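Putative primosome component (Streptococcus pyogenes serotype M3, PDB 2QGZ) probably acts as a helicase loader of the DnaI type, a P-loop ATPase that would help deliver the replicative helicase to DNA during primosome assembly. Local coordinates at residues Leu186-Phe189 with Pro190-Ala193; Asn256-Phe259 with Ala260-Glu263. All coordinates share one frame; numbering follows the deposited sequence.

Contact 1 of 2, residues Leu186-Phe189 with Pro190-Ala193; sequences LLHF and PSFA
His188 meets two residues of the helix it leads into, each on a different part of its imidazole. Pro190 lies over one face; the two side chains cross at about a right angle, with Pro190 CD 4.0 Å from the centroid of the His188 ring and only 5° off its normal, a CH-pi contact. At the ring edge, ND1 of His188 pairs with OG of Ser191 at 3.0 Å in a nearly straight hydrogen bond whose donor could be either atom. The serine reaches back to the ring because its OG stands anti to its own carbonyl carbon (chi1 -61°). With NE2 weakly bonded to Asp222, both ring nitrogens have partners.

A second pairing is wholly apolar. Leu187 turns CD1 onto one face of the Phe192 ring, off-centre toward the rim, and comes within 3.5 Å of Phe192 CD1. Ile240 of helix 237-247 also packs on Phe192, and Leu237 on Phe189.

His188 is the N-cap residue of helix 189-197, at a strand-to-helix junction in the parallel sheet of the probable P-loop NTPase domain. Its carbonyl accepts amides of the first turn: Phe192 N donates to His188 O at 3.1 Å, while Ser191 N adds a weak bond to the same oxygen. The next bond, from Ala193 N to Phe189 O, is 2.8 Å long.

The histidine is thus covered on one face and gripped at its edge, which should limit rotation of the imidazole, and the carboxylate of Asp222, through its weak bond to NE2, might polarise the ring.

Contact 2 of 2, residues Asn256-Phe259 with Ala260-Glu263; sequences NYSF and ADLE
Ser258 caps the short helix 259-263, which follows the loop after strand 251-255 of the parallel sheet; its OG accepts from Asp261 N over 3.3 Å, a weak but fairly straight bond (163°). The hydroxyl turns back toward the first helical amides because OG sits between its own backbone N and carbonyl carbon, chi1 65°. A water joins the same end: it accepts from Ala260 N at 2.7 Å and pairs weakly with Ser258 OG. The carboxylate of Asp261 stays near the cap, OD1 lying 3.6 Å from Ser258 OG.

The backbone carries the turn onward. Leu262 N donates to Ser258 O at 2.8 Å, and Glu263 N to Phe259 O at 3.0 Å. Beside the turn, Tyr257 CB rests 3.7 Å from Asp261 CB. Tyr257 CB also lies 4.1 Å from Leu262 CB, whereas the end of the tyrosine side chain leads away.

Farther out, the turn packs against strand 154-158 and helix 281-288, and Glu291 of strand 289-293 reaches it as well, bonded to Phe259 N. The hydroxyl of Tyr156 donates to the carbonyl oxygen of Tyr257, and its ring meets that of Phe259 with the planes at about 45°. The carboxylate of Glu263 forms a salt bridge with Arg286.

The amides of the first turn are therefore met by a serine oxygen, a water and the Glu291 side chain, and the nearby carboxylates of Asp261 and Glu291 would probably interact well with the positive end of the helix dipole. The short helix thereby gains a polar start, while Phe259 and Leu262 pack on Met282 and Tyr156.

Both contacts lie at the start of a helix that follows a strand of the parallel sheet, contact 1 directly at the end of strand 184-188, contact 2 after a short loop that follows strand 251-255, with strand 217-221 between these two in the sheet. Their centres are 18 Å apart and their nearest atoms about 8 Å, so they do not touch. Contact 1, about 10 Å from the centre of the chain, is partly buried; contact 2, about 15 Å from it, is at the surface. The His188 side chain of contact 1 lies near, without touching, a probable Walker A P-loop (Gly159, Gly164, Lys165, Ser166). Contact 2 reaches strand 154-158, which precedes that loop, through Tyr156 and Tyr158.

Contact 1 of 2, residues Leu186-Phe189 with Pro190-Ala193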
loop_
_atom_site.group_PDB
_atom_site.type_symbol
_atom_site.label_atom_id
_atom_site.label_comp_id
_atom_site.label_asym_id
_atom_site.label_seq_id
_atom_site.Cartn_x
_atom_site.Cartn_y
_atom_site.Cartn_z
ATOM N N LEU A 186 4.862 0.823 -5.007
ATOM C CA LEU A 186 3.785 -0.155 -4.953
ATOM C C LEU A 186 4.514 -1.489 -4.976
ATOM O O LEU A 186 5.242 -1.792 -5.912
ATOM C CB LEU A 186 2.888 -0.005 -6.178
ATOM C CG LEU A 186 2.273 1.387 -6.343
ATOM C CD1 LEU A 186 1.797 1.589 -7.771
ATOM C CD2 LEU A 186 1.126 1.534 -5.376
ATOM N N LEU A 187 4.312 -2.286 -3.943
ATOM C CA LEU A 187 5.007 -3.553 -3.829
ATOM C C LEU A 187 4.087 -4.746 -3.599
ATOM O O LEU A 187 3.219 -4.710 -2.732
ATOM C CB LEU A 187 6.020 -3.421 -2.690
ATOM C CG LEU A 187 6.767 -4.616 -2.112
ATOM C CD1 LEU A 187 8.066 -4.125 -1.493
ATOM C CD2 LEU A 187 5.901 -5.328 -1.073
ATOM N N HIS A 188 4.270 -5.802 -4.385
ATOM C CA HIS A 188 3.457 -7.001 -4.221
ATOM C C HIS A 188 4.163 -7.833 -3.153
ATOM O O HIS A 188 5.130 -8.535 -3.447
ATOM C CB HIS A 188 3.374 -7.781 -5.533
ATOM C CG HIS A 188 2.405 -8.922 -5.491
ATOM N ND1 HIS A 188 2.790 -10.234 -5.663
ATOM C CD2 HIS A 188 1.066 -8.945 -5.282
ATOM C CE1 HIS A 188 1.728 -11.017 -5.562
ATOM N NE2 HIS A 188 0.670 -10.259 -5.331
ATOM N N PHE A 189 3.671 -7.750 -1.918
ATOM C CA PHE A 189 4.281 -8.449 -0.790
ATOM C C PHE A 189 4.649 -9.924 -0.982
ATOM O O PHE A 189 5.803 -10.307 -0.770
ATOM C CB PHE A 189 3.418 -8.315 0.471
ATOM C CG PHE A 189 4.137 -8.724 1.718
ATOM C CD1 PHE A 189 5.202 -7.967 2.198
ATOM C CD2 PHE A 189 3.802 -9.905 2.379
ATOM C CE1 PHE A 189 5.926 -8.381 3.312
ATOM C CE2 PHE A 189 4.521 -10.329 3.498
ATOM C CZ PHE A 189 5.584 -9.569 3.962
ATOM N N PRO A 190 3.680 -10.775 -1.363
ATOM C CA PRO A 190 3.993 -12.199 -1.559
ATOM C C PRO A 190 5.247 -12.448 -2.414
ATOM O O PRO A 190 6.007 -13.378 -2.145
ATOM C CB PRO A 190 2.725 -12.741 -2.207
ATOM C CG PRO A 190 1.654 -11.908 -1.559
ATOM C CD PRO A 190 2.249 -10.514 -1.604
ATOM N N SER A 191 5.467 -11.618 -3.433
ATOM C CA SER A 191 6.635 -11.769 -4.302
ATOM C C SER A 191 7.893 -11.189 -3.670
ATOM O O SER A 191 8.989 -11.702 -3.874
ATOM C CB SER A 191 6.397 -11.090 -5.650
ATOM O OG SER A 191 5.295 -11.676 -6.313
ATOM N N PHE A 192 7.733 -10.110 -2.915
ATOM C CA PHE A 192 8.858 -9.470 -2.247
ATOM C C PHE A 192 9.395 -10.410 -1.167
ATOM O O PHE A 192 10.601 -10.580 -1.027
ATOM C CB PHE A 192 8.398 -8.157 -1.615
ATOM C CG PHE A 192 9.437 -7.483 -0.770
ATOM C CD1 PHE A 192 10.446 -6.730 -1.355
ATOM C CD2 PHE A 192 9.388 -7.582 0.620
ATOM C CE1 PHE A 192 11.395 -6.076 -0.567
ATOM C CE2 PHE A 192 10.330 -6.935 1.422
ATOM C CZ PHE A 192 11.336 -6.178 0.828
ATOM N N ALA A 193 8.484 -11.017 -0.410
ATOM C CA ALA A 193 8.857 -11.936 0.658
ATOM C C ALA A 193 9.740 -13.050 0.110
ATOM O O ALA A 193 10.842 -13.281 0.612
ATOM C CB ALA A 193 7.606 -12.528 1.304
#

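Contact 2 of 2, residues Asn256-Phe259 with Ala260-Glu263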
loop_
_atom_site.group_PDB
_atom_site.type_symbol
_atom_site.label_atom_id
_atom_site.label_comp_id
_atom_site.label_asym_id
_atom_site.label_seq_id
_atom_site.Cartn_x
_atom_site.Cartn_y
_atom_site.Cartn_z
ATOM N N ASN A 256 -6.926 -9.641 1.680
ATOM C CA ASN A 256 -8.184 -10.365 1.531
ATOM C C ASN A 256 -8.804 -10.513 2.919
ATOM O O ASN A 256 -9.975 -10.873 3.050
ATOM C CB ASN A 256 -7.950 -11.754 0.934
ATOM C CG ASN A 256 -7.476 -11.702 -0.501
ATOM O OD1 ASN A 256 -8.117 -11.092 -1.352
ATOM N ND2 ASN A 256 -6.353 -12.349 -0.782
ATOM N N TYR A 257 -8.015 -10.206 3.950
ATOM C CA TYR A 257 -8.463 -10.336 5.332
ATOM C C TYR A 257 -8.495 -9.018 6.088
ATOM O O TYR A 257 -7.694 -8.123 5.834
ATOM C CB TYR A 257 -7.533 -11.285 6.099
ATOM C CG TYR A 257 -7.195 -12.567 5.372
ATOM C CD1 TYR A 257 -8.149 -13.581 5.211
ATOM C CD2 TYR A 257 -5.925 -12.763 4.828
ATOM C CE1 TYR A 257 -7.839 -14.756 4.524
ATOM C CE2 TYR A 257 -5.608 -13.932 4.139
ATOM C CZ TYR A 257 -6.567 -14.922 3.990
ATOM O OH TYR A 257 -6.253 -16.067 3.295
ATOM N N SER A 258 -9.417 -8.921 7.039
ATOM C CA SER A 258 -9.545 -7.742 7.886
ATOM C C SER A 258 -8.438 -7.875 8.927
ATOM O O SER A 258 -7.712 -8.869 8.926
ATOM C CB SER A 258 -10.895 -7.752 8.597
ATOM O OG SER A 258 -10.970 -8.845 9.504
ATOM N N PHE A 259 -8.308 -6.888 9.811
ATOM C CA PHE A 259 -7.283 -6.943 10.849
ATOM C C PHE A 259 -7.382 -8.244 11.627
ATOM O O PHE A 259 -6.447 -9.048 11.643
ATOM C CB PHE A 259 -7.428 -5.782 11.832
ATOM C CG PHE A 259 -6.843 -4.491 11.345
ATOM C CD1 PHE A 259 -5.806 -4.484 10.413
ATOM C CD2 PHE A 259 -7.300 -3.281 11.850
ATOM C CE1 PHE A 259 -5.233 -3.290 9.996
ATOM C CE2 PHE A 259 -6.736 -2.083 11.441
ATOM C CZ PHE A 259 -5.699 -2.088 10.512
ATOM N N ALA A 260 -8.533 -8.444 12.261
ATOM C CA ALA A 260 -8.790 -9.626 13.071
ATOM C C ALA A 260 -8.542 -10.939 12.340
ATOM O O ALA A 260 -7.975 -11.864 12.911
ATOM C CB ALA A 260 -10.215 -9.582 13.597
ATOM N N ASP A 261 -8.969 -11.018 11.083
ATOM C CA ASP A 261 -8.782 -12.231 10.289
ATOM C C ASP A 261 -7.330 -12.421 9.863
ATOM O O ASP A 261 -6.861 -13.553 9.723
ATOM C CB ASP A 261 -9.668 -12.202 9.033
ATOM C CG ASP A 261 -11.054 -12.804 9.265
ATOM O OD1 ASP A 261 -11.839 -12.251 10.073
ATOM O OD2 ASP A 261 -11.360 -13.837 8.624
ATOM N N LEU A 262 -6.621 -11.318 9.640
ATOM C CA LEU A 262 -5.226 -11.401 9.221
ATOM C C LEU A 262 -4.380 -11.958 10.351
ATOM O O LEU A 262 -3.504 -12.793 10.133
ATOM C CB LEU A 262 -4.689 -10.025 8.824
ATOM C CG LEU A 262 -3.201 -10.036 8.458
ATOM C CD1 LEU A 262 -2.972 -10.987 7.288
ATOM C CD2 LEU A 262 -2.730 -8.629 8.127
ATOM N N GLU A 263 -4.648 -11.486 11.561
ATOM C CA GLU A 263 -3.906 -11.937 12.723
ATOM C C GLU A 263 -4.216 -13.403 13.018
ATOM O O GLU A 263 -3.307 -14.223 13.165
ATOM C CB GLU A 263 -4.255 -11.075 13.938
ATOM C CG GLU A 263 -3.351 -11.327 15.129
ATOM C CD GLU A 263 -3.568 -10.333 16.256
ATOM O OE1 GLU A 263 -2.758 -10.339 17.208
ATOM O OE2 GLU A 263 -4.543 -9.551 16.192
HETATM O O HOH W 1 -10.658 -6.826 12.115
#